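PDB 4AJ9: catalase-3 from Neurospora crassa, which breaks down hydrogen peroxide into oxygen and water with the help of a bound heme, probably protecting the cell from peroxide damage. Local coordinates for residues D1-E10 against R314-E322. Numbering follows the deposited sequence.
Sequences DARQRLKEVE and RNPMNYFAE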
ATOM      1  N   ASP C   1     -24.649 -26.210   6.302  1.00 39.63           N
ATOM      2  CA  ASP C   1     -23.695 -25.220   6.800  1.00 47.07           C
ATOM      3  C   ASP C   1     -23.070 -24.406   5.660  1.00 28.84           C
ATOM      4  O   ASP C   1     -22.147 -24.872   4.982  1.00 28.39           O
ATOM      5  CB  ASP C   1     -22.606 -25.894   7.640  1.00 37.54           C
ATOM      6  CG  ASP C   1     -21.503 -24.932   8.053  1.00 45.83           C
ATOM      7  OD1 ASP C   1     -21.808 -23.766   8.384  1.00 33.73           O
ATOM      8  OD2 ASP C   1     -20.325 -25.342   8.041  1.00 51.77           O
ATOM      9  N   ALA C   2     -23.580 -23.191   5.459  1.00 30.83           N
ATOM     10  CA  ALA C   2     -23.129 -22.325   4.370  1.00 35.17           C
ATOM     11  C   ALA C   2     -21.651 -21.965   4.464  1.00 32.25           C
ATOM     12  O   ALA C   2     -21.039 -21.602   3.457  1.00 27.49           O
ATOM     13  CB  ALA C   2     -23.980 -21.051   4.298  1.00 16.64           C
ATOM     14  N   ARG C   3     -21.086 -22.057   5.669  1.00 21.99           N
ATOM     15  CA  ARG C   3     -19.667 -21.755   5.888  1.00 29.65           C
ATOM     16  C   ARG C   3     -18.727 -22.939   5.637  1.00 27.46           C
ATOM     17  O   ARG C   3     -17.514 -22.804   5.784  1.00 24.06           O
ATOM     18  CB  ARG C   3     -19.430 -21.232   7.309  1.00 21.94           C
ATOM     19  CG  ARG C   3     -20.114 -19.915   7.631  1.00 23.25           C
ATOM     20  CD  ARG C   3     -19.707 -19.377   9.013  1.00 23.88           C
ATOM     21  NE  ARG C   3     -18.354 -18.825   9.012  1.00 15.82           N
ATOM     22  CZ  ARG C   3     -17.275 -19.489   9.416  1.00 18.57           C
ATOM     23  NH1 ARG C   3     -17.387 -20.736   9.869  1.00 21.70           N
ATOM     24  NH2 ARG C   3     -16.085 -18.909   9.368  1.00 19.98           N
ATOM     25  N   GLN C   4     -19.279 -24.092   5.263  1.00 23.28           N
ATOM     26  CA  GLN C   4     -18.475 -25.310   5.121  1.00 32.87           C
ATOM     27  C   GLN C   4     -17.121 -25.074   4.438  1.00 21.89           C
ATOM     28  O   GLN C   4     -16.091 -25.578   4.891  1.00 22.52           O
ATOM     29  CB  GLN C   4     -19.253 -26.393   4.368  1.00 35.37           C
ATOM     30  CG  GLN C   4     -18.521 -27.725   4.274  1.00 26.62           C
ATOM     31  CD  GLN C   4     -18.309 -28.370   5.635  1.00 53.03           C
ATOM     32  OE1 GLN C   4     -19.192 -28.341   6.493  1.00 49.53           O
ATOM     33  NE2 GLN C   4     -17.130 -28.952   5.839  1.00 58.80           N
ATOM     34  N   ARG C   5     -17.131 -24.302   3.353  1.00 19.51           N
ATOM     35  CA  ARG C   5     -15.934 -24.115   2.537  1.00 24.52           C
ATOM     36  C   ARG C   5     -14.841 -23.369   3.299  1.00 34.50           C
ATOM     37  O   ARG C   5     -13.652 -23.495   2.985  1.00 20.39           O
ATOM     38  CB  ARG C   5     -16.282 -23.374   1.238  1.00 21.50           C
ATOM     39  CG  ARG C   5     -16.591 -21.901   1.444  1.00 18.50           C
ATOM     40  CD  ARG C   5     -17.211 -21.253   0.214  1.00 16.13           C
ATOM     41  NE  ARG C   5     -17.587 -19.870   0.493  1.00 16.78           N
ATOM     42  CZ  ARG C   5     -18.686 -19.517   1.149  1.00 17.03           C
ATOM     43  NH1 ARG C   5     -19.524 -20.455   1.581  1.00 15.48           N
ATOM     44  NH2 ARG C   5     -18.947 -18.234   1.372  1.00 13.91           N
ATOM     45  N   LEU C   6     -15.248 -22.602   4.309  1.00 17.34           N
ATOM     46  CA  LEU C   6     -14.311 -21.790   5.087  1.00 18.45           C
ATOM     47  C   LEU C   6     -13.551 -22.585   6.158  1.00 21.88           C
ATOM     48  O   LEU C   6     -12.558 -22.098   6.716  1.00 17.20           O
ATOM     49  CB  LEU C   6     -15.034 -20.598   5.734  1.00 17.70           C
ATOM     50  CG  LEU C   6     -15.687 -19.581   4.794  1.00 17.11           C
ATOM     51  CD1 LEU C   6     -16.423 -18.523   5.596  1.00  9.98           C
ATOM     52  CD2 LEU C   6     -14.655 -18.942   3.865  1.00 16.78           C
ATOM     53  N   LYS C   7     -14.008 -23.800   6.448  1.00 21.80           N
ATOM     54  CA  LYS C   7     -13.385 -24.612   7.500  1.00 23.35           C
ATOM     55  C   LYS C   7     -11.888 -24.860   7.295  1.00 24.64           C
ATOM     56  O   LYS C   7     -11.132 -24.976   8.261  1.00 16.25           O
ATOM     57  CB  LYS C   7     -14.112 -25.948   7.667  1.00 32.60           C
ATOM     58  CG  LYS C   7     -15.258 -25.911   8.665  1.00 34.15           C
ATOM     59  CD  LYS C   7     -16.237 -24.792   8.351  1.00 34.16           C
ATOM     60  CE  LYS C   7     -17.482 -24.898   9.220  1.00 49.11           C
ATOM     61  NZ  LYS C   7     -18.148 -26.225   9.063  1.00 50.80           N
ATOM     62  N   GLU C   8     -11.458 -24.941   6.041  1.00 21.08           N
ATOM     63  CA  GLU C   8     -10.064 -25.266   5.755  1.00 27.74           C
ATOM     64  C   GLU C   8      -9.068 -24.171   6.160  1.00 24.12           C
ATOM     65  O   GLU C   8      -7.871 -24.432   6.259  1.00 18.71           O
ATOM     66  CB  GLU C   8      -9.882 -25.625   4.278  1.00 28.06           C
ATOM     67  CG  GLU C   8     -10.181 -24.490   3.319  1.00 44.21           C
ATOM     68  CD  GLU C   8      -9.615 -24.741   1.930  1.00 61.86           C
ATOM     69  OE1 GLU C   8      -9.196 -25.887   1.654  1.00 55.49           O
ATOM     70  OE2 GLU C   8      -9.585 -23.792   1.116  1.00 58.39           O
ATOM     71  N   VAL C   9      -9.549 -22.951   6.390  1.00 12.20           N
ATOM     72  CA  VAL C   9      -8.654 -21.871   6.808  1.00 10.92           C
ATOM     73  C   VAL C   9      -8.922 -21.456   8.247  1.00 14.13           C
ATOM     74  O   VAL C   9      -8.425 -20.431   8.704  1.00  7.89           O
ATOM     75  CB  VAL C   9      -8.795 -20.615   5.926  1.00 11.98           C
ATOM     76  CG1 VAL C   9      -8.533 -20.949   4.464  1.00 12.11           C
ATOM     77  CG2 VAL C   9     -10.174 -20.005   6.106  1.00 14.42           C
ATOM     78  N   GLU C  10      -9.717 -22.244   8.961  1.00  9.11           N
ATOM     79  CA  GLU C  10      -9.984 -21.936  10.362  1.00 11.80           C
ATOM     80  C   GLU C  10      -8.830 -22.420  11.237  1.00 13.50           C
ATOM     81  O   GLU C  10      -8.253 -23.483  10.999  1.00 18.09           O
ATOM     82  CB  GLU C  10     -11.333 -22.506  10.802  1.00 12.40           C
ATOM     83  CG  GLU C  10     -12.502 -21.823  10.090  1.00 18.64           C
ATOM     84  CD  GLU C  10     -13.855 -22.305  10.572  1.00 28.47           C
ATOM     85  OE1 GLU C  10     -13.889 -23.280  11.352  1.00 22.89           O
ATOM     86  OE2 GLU C  10     -14.878 -21.707  10.169  1.00 23.42           O
ATOM     87  N   ARG C 314     -26.101 -18.596   9.608  1.00  6.84           N
ATOM     88  CA  ARG C 314     -24.773 -18.776  10.202  1.00  8.77           C
ATOM     89  C   ARG C 314     -24.070 -17.441  10.439  1.00  7.33           C
ATOM     90  O   ARG C 314     -23.836 -16.688   9.495  1.00  8.30           O
ATOM     91  CB  ARG C 314     -23.883 -19.674   9.334  1.00 13.40           C
ATOM     92  CG  ARG C 314     -24.316 -21.131   9.215  1.00 29.97           C
ATOM     93  CD  ARG C 314     -24.090 -21.910  10.506  1.00 45.53           C
ATOM     94  NE  ARG C 314     -24.228 -23.352  10.306  1.00 59.96           N
ATOM     95  CZ  ARG C 314     -25.370 -24.028  10.412  1.00 64.35           C
ATOM     96  NH1 ARG C 314     -26.500 -23.400  10.723  1.00 43.16           N
ATOM     97  NH2 ARG C 314     -25.383 -25.339  10.208  1.00 57.45           N
ATOM     98  N   ASN C 315     -23.739 -17.155  11.698  1.00  6.57           N
ATOM     99  CA  ASN C 315     -22.929 -15.983  12.026  1.00  7.50           C
ATOM    100  C   ASN C 315     -21.493 -16.208  11.590  1.00  5.95           C
ATOM    101  O   ASN C 315     -21.052 -17.343  11.491  1.00  5.28           O
ATOM    102  CB  ASN C 315     -22.979 -15.697  13.539  1.00  5.97           C
ATOM    103  CG  ASN C 315     -24.283 -15.042  13.955  1.00  4.67           C
ATOM    104  OD1 ASN C 315     -24.792 -14.170  13.252  1.00  7.89           O
ATOM    105  ND2 ASN C 315     -24.843 -15.474  15.084  1.00  7.83           N
ATOM    106  N   PRO C 316     -20.750 -15.123  11.326  1.00  6.67           N
ATOM    107  CA  PRO C 316     -19.315 -15.280  11.059  1.00  9.15           C
ATOM    108  C   PRO C 316     -18.541 -15.742  12.285  1.00  7.13           C
ATOM    109  O   PRO C 316     -18.998 -15.563  13.428  1.00  3.99           O
ATOM    110  CB  PRO C 316     -18.872 -13.861  10.686  1.00  7.90           C
ATOM    111  CG  PRO C 316     -19.908 -12.974  11.276  1.00 12.48           C
ATOM    112  CD  PRO C 316     -21.193 -13.729  11.152  1.00  5.94           C
ATOM    113  N   MET C 317     -17.375 -16.341  12.044  1.00  5.72           N
ATOM    114  CA  MET C 317     -16.489 -16.759  13.124  1.00  5.89           C
ATOM    115  C   MET C 317     -15.530 -15.623  13.489  1.00  4.69           C
ATOM    116  O   MET C 317     -15.306 -15.342  14.668  1.00  3.78           O
ATOM    117  CB  MET C 317     -15.711 -18.016  12.720  1.00  7.02           C
ATOM    118  CG  MET C 317     -14.721 -18.508  13.778  1.00  6.82           C
ATOM    119  SD  MET C 317     -13.892 -20.048  13.298  1.00 17.79           S
ATOM    120  CE  MET C 317     -15.210 -21.232  13.618  1.00 17.39           C
ATOM    121  N   ASN C 318     -14.955 -14.987  12.469  1.00  4.86           N
ATOM    122  CA  ASN C 318     -14.173 -13.769  12.660  1.00  3.11           C
ATOM    123  C   ASN C 318     -14.751 -12.638  11.800  1.00  8.89           C
ATOM    124  O   ASN C 318     -14.738 -12.712  10.572  1.00  4.12           O
ATOM    125  CB  ASN C 318     -12.696 -14.010  12.308  1.00  7.64           C
ATOM    126  CG  ASN C 318     -11.807 -12.809  12.629  1.00  6.19           C
ATOM    127  OD1 ASN C 318     -11.529 -11.979  11.767  1.00  7.77           O
ATOM    128  ND2 ASN C 318     -11.349 -12.727  13.871  1.00  4.96           N
ATOM    129  N   TYR C 319     -15.248 -11.596  12.453  1.00  5.73           N
ATOM    130  CA  TYR C 319     -15.898 -10.487  11.760  1.00  6.76           C
ATOM    131  C   TYR C 319     -14.981  -9.807  10.743  1.00  5.34           C
ATOM    132  O   TYR C 319     -15.397  -9.519   9.612  1.00  3.17           O
ATOM    133  CB  TYR C 319     -16.400  -9.469  12.795  1.00  1.95           C
ATOM    134  CG  TYR C 319     -17.046  -8.238  12.216  1.00  4.09           C
ATOM    135  CD1 TYR C 319     -16.273  -7.184  11.728  1.00  3.58           C
ATOM    136  CD2 TYR C 319     -18.425  -8.107  12.185  1.00  2.85           C
ATOM    137  CE1 TYR C 319     -16.866  -6.051  11.205  1.00  3.04           C
ATOM    138  CE2 TYR C 319     -19.025  -6.970  11.676  1.00  3.73           C
ATOM    139  CZ  TYR C 319     -18.242  -5.952  11.180  1.00  2.99           C
ATOM    140  OH  TYR C 319     -18.842  -4.823  10.670  1.00  1.93           O
ATOM    141  N   PHE C 320     -13.736  -9.539  11.139  1.00  4.80           N
ATOM    142  CA  PHE C 320     -12.816  -8.854  10.234  1.00  6.48           C
ATOM    143  C   PHE C 320     -12.538  -9.677   8.978  1.00  3.47           C
ATOM    144  O   PHE C 320     -12.605  -9.157   7.860  1.00  6.18           O
ATOM    145  CB  PHE C 320     -11.484  -8.493  10.912  1.00  3.56           C
ATOM    146  CG  PHE C 320     -10.462  -7.914   9.949  1.00  4.66           C
ATOM    147  CD1 PHE C 320      -9.637  -8.750   9.217  1.00  5.45           C
ATOM    148  CD2 PHE C 320     -10.349  -6.540   9.765  1.00  5.08           C
ATOM    149  CE1 PHE C 320      -8.709  -8.238   8.328  1.00  6.81           C
ATOM    150  CE2 PHE C 320      -9.414  -6.021   8.874  1.00  5.13           C
ATOM    151  CZ  PHE C 320      -8.597  -6.880   8.157  1.00  4.10           C
ATOM    152  N   ALA C 321     -12.200 -10.949   9.163  1.00  3.86           N
ATOM    153  CA  ALA C 321     -11.816 -11.807   8.038  1.00  4.87           C
ATOM    154  C   ALA C 321     -12.963 -11.966   7.053  1.00  4.54           C
ATOM    155  O   ALA C 321     -12.751 -12.078   5.847  1.00  5.86           O
ATOM    156  CB  ALA C 321     -11.375 -13.179   8.540  1.00  2.98           C
ATOM    157  N   GLU C 322     -14.175 -11.986   7.590  1.00  2.21           N
ATOM    158  CA  GLU C 322     -15.372 -12.246   6.801  1.00  3.20           C
ATOM    159  C   GLU C 322     -16.130 -10.974   6.431  1.00  6.69           C
ATOM    160  O   GLU C 322     -16.072 -10.522   5.278  1.00  5.51           O
ATOM    161  CB  GLU C 322     -16.271 -13.253   7.537  1.00  7.06           C
ATOM    162  CG  GLU C 322     -15.583 -14.587   7.736  1.00  6.12           C
ATOM    163  CD  GLU C 322     -16.385 -15.575   8.572  1.00  8.41           C
ATOM    164  OE1 GLU C 322     -17.498 -15.963   8.148  1.00 10.93           O
ATOM    165  OE2 GLU C 322     -15.888 -15.971   9.650  1.00  5.75           O
TER
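Arg3 and Glu322 form a buried, side-on salt bridge: NE of Arg3 reaches OE1 of Glu322 at 3.1 Å, in the guanidinium plane and nearly straight (166°), while Arg3 NH2 meets Glu322 OE2 at 3.0 Å from above the carboxylate plane. A bend at chi3 (74°) turns the guanidinium so that another edge, led by NH1, serves Glu10, whose OE2 takes NH1 of Arg3 at 2.7 Å. An arginine suits this place because its planar group can bind two carboxylates at once; an alanine here would probably leave Glu10 and Glu322 without their shared positive partner. OE2 of Glu322 also accepts the backbone N-H groups of Met317 and Asn318, and OE1 is hydrogen-bonded to His72, which fixes the carboxylate.

A second ionic group lies nearer the chain start. Arg314 NE makes a bent salt-bridge hydrogen bond (135°, 3.1 Å) to Asp1 OD1 from above the carboxylate plane, and Lys7 NZ holds OD2 at 2.6 Å; aspartate suits by offering each cation one oxygen.

Van der Waals contacts back the charged groups. CB of Met317 lies over one face of the Arg3 guanidinium, 3.5 Å from NH2, and its unbranched, flexible thioether carries CE to 3.3 Å from Glu10 OE1. Leu6 CD1 rests against the Glu322 carboxylate.

Residues flanking the short 3-10 segment, with Leu6 from within it, thus pack on the end of strand 305-314, the following loop and Glu322 of helix 319-324, beside strand 68-77; Glu10 pairs as a parallel strand with a second subunit, continuing the sheet across the interface.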